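Long-range contacts in putative metal-dependent isothiocyanate hydrolase SaxA (Pectobacterium carotovorum, PDB 6BRM), which probably hydrolyses isothiocyanates, using a pair of zinc ions held in a metallo-beta-lactamase-type site: residues V184-Y189 and A219-S224; G188-D193 and N226-T231. All coordinates share one frame; numbering follows the deposited sequence.

Interaction 1 (V184-Y189 and A219-S224). With ZN (zinc ion), chain M.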
loop_
_atom_site.group_PDB
_atom_site.type_symbol
_atom_site.label_atom_id
_atom_site.label_comp_id
_atom_site.label_asym_id
_atom_site.label_seq_id
_atom_site.Cartn_x
_atom_site.Cartn_y
_atom_site.Cartn_z
ATOM N N VAL B 184 8.025 16.361 3.544
ATOM C CA VAL B 184 9.242 16.010 4.284
ATOM C C VAL B 184 9.567 14.531 4.046
ATOM O O VAL B 184 8.804 13.653 4.457
ATOM C CB VAL B 184 9.101 16.276 5.803
ATOM C CG1 VAL B 184 10.443 16.091 6.511
ATOM C CG2 VAL B 184 8.557 17.673 6.063
ATOM N N LEU B 185 10.694 14.265 3.383
ATOM C CA LEU B 185 11.119 12.899 3.052
ATOM C C LEU B 185 12.262 12.426 3.945
ATOM O O LEU B 185 13.109 13.225 4.364
ATOM C CB LEU B 185 11.576 12.818 1.596
ATOM C CG LEU B 185 10.647 13.380 0.525
ATOM C CD1 LEU B 185 11.279 13.190 -0.841
ATOM C CD2 LEU B 185 9.274 12.735 0.573
ATOM N N ASN B 186 12.269 11.121 4.217
ATOM C CA ASN B 186 13.361 10.451 4.922
ATOM C C ASN B 186 14.326 9.879 3.883
ATOM O O ASN B 186 14.191 8.727 3.466
ATOM C CB ASN B 186 12.805 9.352 5.833
ATOM C CG ASN B 186 12.011 9.910 7.006
ATOM O OD1 ASN B 186 11.817 11.122 7.131
ATOM N ND2 ASN B 186 11.552 9.022 7.878
ATOM N N THR B 187 15.288 10.707 3.464
ATOM C CA THR B 187 16.211 10.396 2.360
ATOM C C THR B 187 17.581 9.910 2.863
ATOM O O THR B 187 18.628 10.458 2.508
ATOM C CB THR B 187 16.406 11.624 1.444
ATOM O OG1 THR B 187 16.811 12.748 2.232
ATOM C CG2 THR B 187 15.125 11.965 0.720
ATOM N N GLY B 188 17.560 8.869 3.687
ATOM C CA GLY B 188 18.780 8.238 4.179
ATOM C C GLY B 188 19.441 7.311 3.183
ATOM O O GLY B 188 20.666 7.168 3.186
ATOM N N TYR B 189 18.626 6.684 2.336
ATOM C CA TYR B 189 19.072 5.633 1.415
ATOM C C TYR B 189 19.785 4.491 2.155
ATOM O O TYR B 189 20.852 4.024 1.744
ATOM C CB TYR B 189 19.930 6.216 0.278
ATOM C CG TYR B 189 19.955 5.358 -0.974
ATOM C CD1 TYR B 189 18.793 5.145 -1.721
ATOM C CD2 TYR B 189 21.139 4.762 -1.420
ATOM C CE1 TYR B 189 18.807 4.362 -2.870
ATOM C CE2 TYR B 189 21.163 3.979 -2.571
ATOM C CZ TYR B 189 19.996 3.782 -3.292
ATOM O OH TYR B 189 20.012 3.006 -4.429
ATOM N N ALA B 219 14.509 17.506 2.969
ATOM C CA ALA B 219 15.254 16.263 3.158
ATOM C C ALA B 219 15.549 16.037 4.640
ATOM O O ALA B 219 15.774 16.992 5.389
ATOM C CB ALA B 219 16.546 16.292 2.357
ATOM N N SER B 220 15.545 14.769 5.050
ATOM C CA SER B 220 15.720 14.383 6.452
ATOM C C SER B 220 16.123 12.911 6.540
ATOM O O SER B 220 16.194 12.227 5.520
ATOM C CB SER B 220 14.421 14.633 7.232
ATOM O OG SER B 220 14.548 14.300 8.610
ATOM N N HIS B 221 16.396 12.443 7.758
ATOM C CA HIS B 221 16.762 11.043 8.026
ATOM C C HIS B 221 18.114 10.666 7.384
ATOM O O HIS B 221 18.243 9.590 6.797
ATOM C CB HIS B 221 15.624 10.101 7.568
ATOM C CG HIS B 221 15.627 8.750 8.223
ATOM N ND1 HIS B 221 16.715 7.906 8.197
ATOM C CD2 HIS B 221 14.651 8.079 8.882
ATOM C CE1 HIS B 221 16.419 6.788 8.838
ATOM N NE2 HIS B 221 15.167 6.862 9.256
ATOM N N MET B 222 19.116 11.542 7.508
ATOM C CA MET B 222 20.476 11.245 7.009
ATOM C C MET B 222 21.603 11.899 7.822
ATOM O O MET B 222 21.392 12.915 8.483
ATOM C CB MET B 222 20.598 11.608 5.524
ATOM C CG MET B 222 20.241 13.038 5.166
ATOM S SD MET B 222 20.170 13.282 3.376
ATOM C CE MET B 222 19.469 14.925 3.316
ATOM N N GLU B 223 22.793 11.291 7.755
ATOM C CA GLU B 223 23.992 11.704 8.519
ATOM C C GLU B 223 23.763 11.663 10.033
ATOM O O GLU B 223 24.019 12.638 10.750
ATOM C CB GLU B 223 24.490 13.086 8.078
ATOM C CG GLU B 223 24.786 13.190 6.591
ATOM C CD GLU B 223 25.484 14.484 6.220
ATOM O OE1 GLU B 223 25.243 15.518 6.876
ATOM O OE2 GLU B 223 26.272 14.470 5.257
ATOM N N SER B 224 23.274 10.515 10.497
ATOM C CA SER B 224 22.885 10.314 11.901
ATOM C C SER B 224 23.095 8.875 12.361
ATOM O O SER B 224 23.581 8.653 13.471
ATOM C CB SER B 224 21.425 10.701 12.109
ATOM O OG SER B 224 21.171 12.018 11.660
HETATM ZN ZN ZN M . 14.367 4.994 10.140
HETATM O O HOH W 1 14.234 3.029 11.135
HETATM O O HOH W 2 15.568 3.848 8.696
#

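Interaction 2 (G188-D193 and N226-T231)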
loop_
_atom_site.group_PDB
_atom_site.type_symbol
_atom_site.label_atom_id
_atom_site.label_comp_id
_atom_site.label_asym_id
_atom_site.label_seq_id
_atom_site.Cartn_x
_atom_site.Cartn_y
_atom_site.Cartn_z
ATOM N N GLY B 188 17.560 8.869 3.687
ATOM C CA GLY B 188 18.780 8.238 4.179
ATOM C C GLY B 188 19.441 7.311 3.183
ATOM O O GLY B 188 20.666 7.168 3.186
ATOM N N TYR B 189 18.626 6.684 2.336
ATOM C CA TYR B 189 19.072 5.633 1.415
ATOM C C TYR B 189 19.785 4.491 2.155
ATOM O O TYR B 189 20.852 4.024 1.744
ATOM C CB TYR B 189 19.930 6.216 0.278
ATOM C CG TYR B 189 19.955 5.358 -0.974
ATOM C CD1 TYR B 189 18.793 5.145 -1.721
ATOM C CD2 TYR B 189 21.139 4.762 -1.420
ATOM C CE1 TYR B 189 18.807 4.362 -2.870
ATOM C CE2 TYR B 189 21.163 3.979 -2.571
ATOM C CZ TYR B 189 19.996 3.782 -3.292
ATOM O OH TYR B 189 20.012 3.006 -4.429
ATOM N N ALA B 190 19.188 4.067 3.267
ATOM C CA ALA B 190 19.558 2.816 3.912
ATOM C C ALA B 190 19.145 1.686 2.981
ATOM O O ALA B 190 18.052 1.717 2.413
ATOM C CB ALA B 190 18.872 2.677 5.262
ATOM N N VAL B 191 20.029 0.706 2.816
ATOM C CA VAL B 191 19.832 -0.362 1.842
ATOM C C VAL B 191 19.978 -1.724 2.520
ATOM O O VAL B 191 20.879 -1.923 3.337
ATOM C CB VAL B 191 20.797 -0.188 0.637
ATOM C CG1 VAL B 191 22.234 -0.562 0.993
ATOM C CG2 VAL B 191 20.313 -0.977 -0.571
ATOM N N ASN B 192 19.063 -2.639 2.207
ATOM C CA ASN B 192 19.168 -4.029 2.649
ATOM C C ASN B 192 20.157 -4.741 1.730
ATOM O O ASN B 192 20.260 -4.402 0.550
ATOM C CB ASN B 192 17.800 -4.714 2.602
ATOM C CG ASN B 192 17.831 -6.123 3.162
ATOM O OD1 ASN B 192 17.771 -7.097 2.411
ATOM N ND2 ASN B 192 17.944 -6.240 4.480
ATOM N N ASP B 193 20.870 -5.728 2.273
ATOM C CA ASP B 193 21.947 -6.422 1.551
ATOM C C ASP B 193 21.471 -7.074 0.254
ATOM O O ASP B 193 22.119 -6.928 -0.782
ATOM C CB ASP B 193 22.602 -7.483 2.448
ATOM C CG ASP B 193 23.889 -8.037 1.864
ATOM O OD1 ASP B 193 24.796 -7.235 1.553
ATOM O OD2 ASP B 193 24.000 -9.275 1.736
ATOM N N ASN B 226 24.905 5.257 10.710
ATOM C CA ASN B 226 25.842 4.869 9.638
ATOM C C ASN B 226 25.239 4.080 8.463
ATOM O O ASN B 226 25.814 4.066 7.372
ATOM C CB ASN B 226 27.056 4.108 10.215
ATOM C CG ASN B 226 26.697 2.741 10.788
ATOM O OD1 ASN B 226 25.567 2.500 11.211
ATOM N ND2 ASN B 226 27.678 1.844 10.820
ATOM N N HIS B 227 24.089 3.446 8.682
ATOM C CA HIS B 227 23.442 2.617 7.657
ATOM C C HIS B 227 22.796 3.443 6.535
ATOM O O HIS B 227 22.613 2.937 5.428
ATOM C CB HIS B 227 22.414 1.686 8.301
ATOM C CG HIS B 227 22.976 0.862 9.418
ATOM N ND1 HIS B 227 23.755 -0.252 9.202
ATOM C CD2 HIS B 227 22.892 1.008 10.762
ATOM C CE1 HIS B 227 24.114 -0.768 10.364
ATOM N NE2 HIS B 227 23.606 -0.020 11.326
ATOM N N CYS B 228 22.459 4.700 6.825
ATOM C CA CYS B 228 21.968 5.643 5.815
ATOM C C CYS B 228 23.132 6.134 4.944
ATOM O O CYS B 228 23.957 6.932 5.396
ATOM C CB CYS B 228 21.264 6.828 6.491
ATOM S SG CYS B 228 19.868 6.357 7.550
ATOM N N LEU B 229 23.174 5.668 3.695
ATOM C CA LEU B 229 24.321 5.879 2.794
ATOM C C LEU B 229 24.318 7.181 1.976
ATOM O O LEU B 229 25.291 7.453 1.267
ATOM C CB LEU B 229 24.450 4.693 1.829
ATOM C CG LEU B 229 24.610 3.305 2.458
ATOM C CD1 LEU B 229 24.564 2.231 1.384
ATOM C CD2 LEU B 229 25.899 3.207 3.260
ATOM N N LEU B 230 23.250 7.974 2.066
ATOM C CA LEU B 230 23.139 9.225 1.301
ATOM C C LEU B 230 23.735 10.374 2.121
ATOM O O LEU B 230 23.446 10.501 3.311
ATOM C CB LEU B 230 21.669 9.516 0.960
ATOM C CG LEU B 230 21.343 10.178 -0.384
ATOM C CD1 LEU B 230 19.851 10.478 -0.467
ATOM C CD2 LEU B 230 22.147 11.446 -0.615
ATOM N N THR B 231 24.559 11.199 1.479
ATOM C CA THR B 231 25.208 12.349 2.114
ATOM C C THR B 231 24.517 13.656 1.701
ATOM O O THR B 231 24.053 13.779 0.569
ATOM C CB THR B 231 26.702 12.409 1.714
ATOM O OG1 THR B 231 27.264 11.090 1.756
ATOM C CG2 THR B 231 27.503 13.308 2.651
#

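Interaction 1 (V184-Y189 and A219-S224)
The side chains of His221 and Asn186 pass at a slant where two parallel strands end. His221 CB lies 3.4 Å from Asn186 CB and also touches Asn186 CA. Further out, His221 CG still rests on Asn186 CB. His221 CD2 reaches the amide, 3.4 Å from Asn186 ND2, with the amide and ring planes turned 41° apart. At the tip, His221 NE2 binds the zinc ion at 2.2 Å. His221 CG stands anti to the backbone N (chi1 -158°), which carries the ring past Asn186 to the metal. Asp71, His72, Asp164 and two waters complete this zinc site. Asn186 ND2 is hydrogen-bonded to Asp164, so it acts as a second-shell group that would steady a shared metal ligand. Metal ligands at strand ends are a hallmark of the metallo-beta-lactamase fold. Here strands 182-186 and 216-220 pair Leu185 with Ala219 and Asn186 with Ser220. Beyond the pairing, Thr187 N gives a bent hydrogen bond to Ser220 O (2.7 Å), and Thr187 OG1 adds a weak one to the same oxygen. Ser220 OG turns to Gln5. Met222 SD lies 3.3 Å from Thr187 O, and Met222 CE touches Thr187 OG1.

Interaction 2 (G188-D193 and N226-T231)
Val191 and Leu229 meet through single methyl groups, with their side chains set at a slant to each other. Val191 CG1 is 3.7 Å from Leu229 CD1. Val191 CG1 sits between the backbone N and the carbonyl carbon (chi1 74°), and it is this branch that faces the leucine. The Leu229 side chain also rests on Tyr189 O, with Leu229 CB 3.7 Å from it. Tyr189 touches Leu230 only at the root: the two CB atoms are 3.8 Å apart, while the phenol ring leads away from this loop. Cys228 lies over Gly188. Cys228 CB is 3.4 Å from Gly188 O, and Cys228 SG is 4.0 Å from Gly188 CA. Gly188 has no side chain, and SG occupies the side where one would begin. Ala190 CB packs against the carbonyl of His227, and Ala190 CA makes a CH...O contact to His227 O. A hydrogen bond from Leu230 N to Gly188 O (2.9 Å) ties the backbones. A weak bond from Leu229 N to Tyr189 O lies beside it. Cys228 also touches the zinc ligand His221, which places this contact, mostly loop against loop, beside the dinuclear zinc site of a metallo-beta-lactamase fold.

In the fold
The centres of the two interactions lie about 9 Å apart, and both begin from the same run of chain. Gly188 and Tyr189 belong to both. Strand 182-186 feeds interaction 1, then the chain passes directly into interaction 2 and strand 191-192. The partner segments also follow each other, from strand 216-220 through 219-224 to 226-231, just before helix 232-241. Interaction 1 is buried at the ends of strands 182-186 and 216-220, neighbours in one of the two mixed sheets; interaction 2 lies farther from the chain centre and is partly exposed. They touch directly, with His221 ND1 3.6 Å from Cys228 SG. Interaction 1 supplies the zinc ligand His221, and interaction 2 joins the continuing loops next to it.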